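Local coordinates for methyl-accepting chemotaxis protein (Vibrio cholerae, PDB 6CEQ) that probably senses oxygen through a heme-binding PAS domain and passes the signal on as a chemotaxis receptor, at residues Q63-I66 / I67-E71; M93-T96 / K97-I101. All coordinates share one frame; numbering follows the deposited sequence.

Interaction 1 of 2, residues Q63-I66 / I67-E71; sequences QRSI and ISNPE. With HEM (protoporphyrin IX containing Fe), chain D.
I67 bonds back to Q63 one turn earlier, near the end of helix 60-68: its backbone N donates to Q63 O at 2.9 Å. The side chain of I67 belongs to the same tight inner side. With CG1 set between its own backbone N and carbonyl carbon (chi1 73°), both branches of I67 lie against the preceding turn, CG2 3.5 Å from Q63 O, while I53 and P103 pack on it from the rest of the domain. Q63 itself leads the other way, to the heme. Its first torsion (chi1 -78°) places CG over the face of pyrrole A, 3.5 Å from HEM C3A, and the bend at chi2 then turns the amide toward the propionate, where NE2 makes a weak hydrogen bond to HEM O2D at 2.7 Å. H62 and S77 are further hydrogen-bonding partners of the heme.

On the outer side, polar groups gather near the helix C-terminus. R64 O is gripped twice by S68, from opposite faces of its carbonyl plane: by OG at a short 2.5 Å, above that plane, and by the backbone N at 2.9 Å. S65 O receives N69 ND2 at 2.8 Å, in the carbonyl plane and on a lone pair, with an N-H...O angle of 160°; a side-chain amide thus serves a main-chain acceptor near the helix C-terminus. Water takes over where direct contacts thin out, one molecule linking S68 OG to R64 NH1 and another joining I66 O to N69 O. The guanidinium of R64 is anchored further by D54 and E15. Such side-chain and water capping is typical of a helix C-terminus, here that of a heme-lining helix in a PAS domain.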
loop_
_atom_site.group_PDB
_atom_site.type_symbol
_atom_site.label_atom_id
_atom_site.label_comp_id
_atom_site.label_asym_id
_atom_site.label_seq_id
_atom_site.Cartn_x
_atom_site.Cartn_y
_atom_site.Cartn_z
ATOM N N GLN A 63 5.150 -3.293 10.150
ATOM C CA GLN A 63 4.422 -2.217 9.488
ATOM C C GLN A 63 3.527 -1.460 10.462
ATOM O O GLN A 63 3.330 -0.251 10.306
ATOM C CB GLN A 63 3.594 -2.774 8.328
ATOM C CG GLN A 63 4.395 -3.069 7.083
ATOM C CD GLN A 63 4.977 -4.470 7.057
ATOM O OE1 GLN A 63 4.950 -5.192 8.060
ATOM N NE2 GLN A 63 5.466 -4.880 5.892
ATOM N N ARG A 64 2.977 -2.143 11.471
ATOM C CA ARG A 64 2.176 -1.452 12.478
ATOM C C ARG A 64 2.994 -0.402 13.213
ATOM O O ARG A 64 2.498 0.693 13.501
ATOM C CB ARG A 64 1.602 -2.463 13.474
ATOM C CG ARG A 64 0.404 -3.212 12.948
ATOM C CD ARG A 64 -0.798 -2.333 13.085
ATOM N NE ARG A 64 -1.994 -2.906 12.481
ATOM C CZ ARG A 64 -3.207 -2.401 12.659
ATOM N NH1 ARG A 64 -3.369 -1.329 13.427
ATOM N NH2 ARG A 64 -4.256 -2.972 12.089
ATOM N N SER A 65 4.245 -0.721 13.538
ATOM C CA SER A 65 5.097 0.256 14.203
ATOM C C SER A 65 5.391 1.439 13.285
ATOM O O SER A 65 5.477 2.586 13.749
ATOM C CB SER A 65 6.383 -0.428 14.671
ATOM O OG SER A 65 7.371 0.513 15.050
ATOM N N ILE A 66 5.485 1.187 11.979
ATOM C CA ILE A 66 5.743 2.275 11.041
ATOM C C ILE A 66 4.533 3.203 10.959
ATOM O O ILE A 66 4.674 4.427 11.059
ATOM C CB ILE A 66 6.125 1.719 9.654
ATOM C CG1 ILE A 66 7.462 0.974 9.703
ATOM C CG2 ILE A 66 6.177 2.843 8.619
ATOM C CD1 ILE A 66 7.758 0.176 8.450
ATOM N N ILE A 67 3.320 2.646 10.862
ATOM C CA ILE A 67 2.161 3.510 10.633
ATOM C C ILE A 67 1.563 4.018 11.933
ATOM O O ILE A 67 0.667 4.877 11.897
ATOM C CB ILE A 67 1.067 2.805 9.804
ATOM C CG1 ILE A 67 0.338 1.742 10.636
ATOM C CG2 ILE A 67 1.665 2.207 8.541
ATOM C CD1 ILE A 67 -1.044 1.388 10.099
ATOM N N SER A 68 2.014 3.498 13.076
ATOM C CA SER A 68 1.607 3.980 14.392
ATOM C C SER A 68 2.440 5.163 14.871
ATOM O O SER A 68 2.075 5.790 15.871
ATOM C CB SER A 68 1.676 2.856 15.430
ATOM O OG SER A 68 0.809 1.800 15.054
ATOM N N ASN A 69 3.578 5.440 14.229
ATOM C CA ASN A 69 4.511 6.485 14.661
ATOM C C ASN A 69 4.685 7.505 13.547
ATOM O O ASN A 69 5.742 7.555 12.888
ATOM C CB ASN A 69 5.841 5.862 15.081
ATOM C CG ASN A 69 5.724 5.047 16.363
ATOM O OD1 ASN A 69 5.954 5.565 17.456
ATOM N ND2 ASN A 69 5.363 3.769 16.235
ATOM N N PRO A 70 3.713 8.400 13.353
ATOM C CA PRO A 70 3.800 9.366 12.250
ATOM C C PRO A 70 4.949 10.334 12.380
ATOM O O PRO A 70 5.331 10.950 11.377
ATOM C CB PRO A 70 2.458 10.107 12.323
ATOM C CG PRO A 70 1.965 9.872 13.724
ATOM C CD PRO A 70 2.440 8.509 14.089
ATOM N N GLU A 71 5.526 10.471 13.577
ATOM C CA GLU A 71 6.667 11.361 13.747
ATOM C C GLU A 71 7.855 10.864 12.934
ATOM O O GLU A 71 8.655 11.665 12.433
ATOM C CB GLU A 71 7.027 11.484 15.229
HETATM C CHA HEM D . 5.650 -3.624 2.632
HETATM C CHB HEM D . 2.460 -0.596 4.660
HETATM C CHC HEM D . -0.898 -2.397 1.602
HETATM C CHD HEM D . 1.886 -6.345 1.211
HETATM C C1A HEM D . 5.096 -2.567 3.319
HETATM C C2A HEM D . 5.829 -1.540 3.946
HETATM C C3A HEM D . 4.942 -0.683 4.520
HETATM C C4A HEM D . 3.648 -1.175 4.259
HETATM C CMA HEM D . 5.283 0.561 5.297
HETATM C CAA HEM D . 7.330 -1.412 3.974
HETATM C CBA HEM D . 7.907 -2.396 4.993
HETATM C CGA HEM D . 9.411 -2.387 4.905
HETATM O O1A HEM D . 9.971 -2.145 3.813
HETATM O O2A HEM D . 10.099 -2.623 5.922
HETATM C C1B HEM D . 1.284 -0.794 3.923
HETATM C C2B HEM D . 0.162 0.072 4.021
HETATM C C3B HEM D . -0.793 -0.409 3.174
HETATM C C4B HEM D . -0.214 -1.617 2.541
HETATM C CMB HEM D . 0.049 1.293 4.897
HETATM C CAB HEM D . -2.133 0.159 2.936
HETATM C CBB HEM D . -2.282 1.472 2.788
HETATM C C1C HEM D . -0.456 -3.662 1.229
HETATM C C2C HEM D . -1.140 -4.576 0.412
HETATM C C3C HEM D . -0.343 -5.707 0.300
HETATM C C4C HEM D . 0.836 -5.470 1.059
HETATM C CMC HEM D . -2.490 -4.368 -0.225
HETATM C CAC HEM D . -0.661 -6.926 -0.465
HETATM C CBC HEM D . -1.239 -6.832 -1.658
HETATM C C1D HEM D . 3.167 -5.873 1.505
HETATM C C2D HEM D . 4.374 -6.667 1.248
HETATM C C3D HEM D . 5.416 -5.912 1.642
HETATM C C4D HEM D . 4.851 -4.652 2.139
HETATM C CMD HEM D . 4.433 -8.055 0.662
HETATM C CAD HEM D . 6.873 -6.286 1.583
HETATM C CBD HEM D . 7.114 -7.539 2.427
HETATM C CGD HEM D . 6.664 -7.287 3.843
HETATM O O1D HEM D . 5.699 -7.927 4.316
HETATM O O2D HEM D . 7.256 -6.438 4.546
HETATM N NA HEM D . 3.761 -2.325 3.523
HETATM N NB HEM D . 1.023 -1.772 3.043
HETATM N NC HEM D . 0.732 -4.221 1.608
HETATM N ND HEM D . 3.513 -4.689 2.034
HETATM FE FE HEM D . 2.360 -3.313 2.536
HETATM O O HOH W 1 -1.748 0.935 14.283
HETATM O O HOH W 2 6.978 5.527 11.403
HETATM O O HOH W 3 2.683 -2.036 0.350
#

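Interaction 2 of 2, residues M93-T96 / K97-I101; sequences MRDT and KGEYI
The tip of a beta hairpin, joining strands 84-94 and 100-109, is closed here by a type I turn from D95 to G98, with G98 at positive phi. R94 and Y100 form the antiparallel non-hydrogen-bonded pair. Beyond it on the sheet side, I101 N donates to M93 O at 2.8 Å in a nearly straight bond of 170°; toward the tip, D95 N meets E99 O in the carbonyl plane, also at 2.8 Å.

Within the loop, G98 N bonds to D95 O at 3.0 Å, and the carboxylate of D95 folds back over the turn. Its chi1 of 65° sets CG between the backbone N and carbonyl carbon and carries OD1 to E99 N, 2.8 Å away and above the carboxylate plane; K97 N adds a weak bond to the same oxygen. R94, extended from CG to NE, reaches across to the partner strand on the face it shares with Y100, and its NH1 meets G98 O at 3.0 Å, near the guanidinium plane at its edge. Apolar contacts line another side of the hairpin: I101 CD1 lies 3.7 Å from D95 CB, while the methyl CE of M93 approaches I101 CG2 as the two chains cross at about a right angle. Turn, glycine and the D95 N to E99 O bond together make a 3:5 hairpin with a type I turn and G1 beta bulge, to which the aspartate carboxylate adds a brace.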
loop_
_atom_site.group_PDB
_atom_site.type_symbol
_atom_site.label_atom_id
_atom_site.label_comp_id
_atom_site.label_asym_id
_atom_site.label_seq_id
_atom_site.Cartn_x
_atom_site.Cartn_y
_atom_site.Cartn_z
ATOM N N MET A 93 -1.088 11.032 6.574
ATOM C CA MET A 93 -2.253 11.827 6.212
ATOM C C MET A 93 -2.771 12.530 7.453
ATOM O O MET A 93 -2.788 11.950 8.539
ATOM C CB MET A 93 -3.363 10.962 5.624
ATOM C CG MET A 93 -2.994 10.252 4.362
ATOM S SD MET A 93 -4.461 9.487 3.658
ATOM C CE MET A 93 -5.083 8.567 5.069
ATOM N N ARG A 94 -3.185 13.782 7.298
ATOM C CA ARG A 94 -3.688 14.540 8.435
ATOM C C ARG A 94 -5.021 15.193 8.103
ATOM O O ARG A 94 -5.311 15.486 6.943
ATOM C CB ARG A 94 -2.670 15.595 8.873
ATOM C CG ARG A 94 -1.338 14.975 9.226
ATOM C CD ARG A 94 -0.348 15.981 9.719
ATOM N NE ARG A 94 0.867 15.315 10.178
ATOM C CZ ARG A 94 1.025 14.788 11.386
ATOM N NH1 ARG A 94 0.045 14.848 12.284
ATOM N NH2 ARG A 94 2.169 14.197 11.698
ATOM N N ASP A 95 -5.840 15.417 9.134
ATOM C CA ASP A 95 -7.095 16.120 8.913
ATOM C C ASP A 95 -6.850 17.627 8.891
ATOM O O ASP A 95 -5.716 18.099 9.004
ATOM C CB ASP A 95 -8.144 15.720 9.955
ATOM C CG ASP A 95 -7.782 16.129 11.382
ATOM O OD1 ASP A 95 -6.877 16.964 11.594
ATOM O OD2 ASP A 95 -8.441 15.610 12.307
ATOM N N THR A 96 -7.931 18.402 8.744
ATOM C CA THR A 96 -7.792 19.847 8.601
ATOM C C THR A 96 -7.280 20.519 9.864
ATOM O O THR A 96 -6.809 21.657 9.795
ATOM C CB THR A 96 -9.129 20.485 8.220
ATOM O OG1 THR A 96 -10.109 20.134 9.200
ATOM C CG2 THR A 96 -9.577 19.996 6.856
ATOM N N LYS A 97 -7.372 19.851 11.010
ATOM C CA LYS A 97 -6.830 20.358 12.261
ATOM C C LYS A 97 -5.470 19.757 12.597
ATOM O O LYS A 97 -5.017 19.870 13.739
ATOM C CB LYS A 97 -7.834 20.120 13.387
ATOM C CG LYS A 97 -9.113 20.928 13.197
ATOM C CD LYS A 97 -10.049 20.840 14.384
ATOM C CE LYS A 97 -10.746 19.487 14.421
ATOM N NZ LYS A 97 -11.948 19.500 15.302
ATOM N N GLY A 98 -4.818 19.106 11.631
ATOM C CA GLY A 98 -3.461 18.630 11.797
ATOM C C GLY A 98 -3.308 17.269 12.440
ATOM O O GLY A 98 -2.170 16.802 12.593
ATOM N N GLU A 99 -4.400 16.605 12.798
ATOM C CA GLU A 99 -4.315 15.314 13.468
ATOM C C GLU A 99 -4.061 14.193 12.465
ATOM O O GLU A 99 -4.625 14.185 11.367
ATOM C CB GLU A 99 -5.603 15.030 14.239
ATOM C CG GLU A 99 -5.758 15.815 15.541
ATOM C CD GLU A 99 -4.741 15.415 16.598
ATOM O OE1 GLU A 99 -3.711 16.113 16.731
ATOM O OE2 GLU A 99 -4.972 14.406 17.301
ATOM N N TYR A 100 -3.218 13.237 12.863
ATOM C CA TYR A 100 -2.873 12.095 12.020
ATOM C C TYR A 100 -4.085 11.194 11.806
ATOM O O TYR A 100 -4.740 10.779 12.770
ATOM C CB TYR A 100 -1.732 11.309 12.665
ATOM C CG TYR A 100 -1.302 10.038 11.956
ATOM C CD1 TYR A 100 -1.269 8.826 12.631
ATOM C CD2 TYR A 100 -0.899 10.056 10.623
ATOM C CE1 TYR A 100 -0.857 7.657 12.003
ATOM C CE2 TYR A 100 -0.484 8.892 9.984
ATOM C CZ TYR A 100 -0.464 7.699 10.678
ATOM O OH TYR A 100 -0.056 6.544 10.048
ATOM N N ILE A 101 -4.353 10.857 10.539
ATOM C CA ILE A 101 -5.512 10.070 10.116
ATOM C C ILE A 101 -5.097 8.638 9.809
ATOM O O ILE A 101 -5.877 7.695 9.986
ATOM C CB ILE A 101 -6.173 10.689 8.866
ATOM C CG1 ILE A 101 -6.841 12.020 9.179
ATOM C CG2 ILE A 101 -7.195 9.741 8.248
ATOM C CD1 ILE A 101 -7.453 12.643 7.938
#

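How the interactions relate
Both contacts are local, yet they sit in different surroundings. Interaction 1 is partly buried, with one end on the heme, whereas interaction 2 is a surface contact at the projecting tip of the hairpin. Their chemistry follows: main-chain carbonyls of a helix end are taken up by serine, asparagine and water in 63-71, while in 93-101 cross-strand bonds are reinforced by an aspartate and an arginine. The two meet where Y100 OH probably hydrogen-bonds to I67 O, at 2.6 Å, and where the Y100 ring packs on P70, which R94 also touches. The strand ends next to the hairpin tip are tied to the end of helix 60-68, the Y100 side chain lying about 7 Å from the heme.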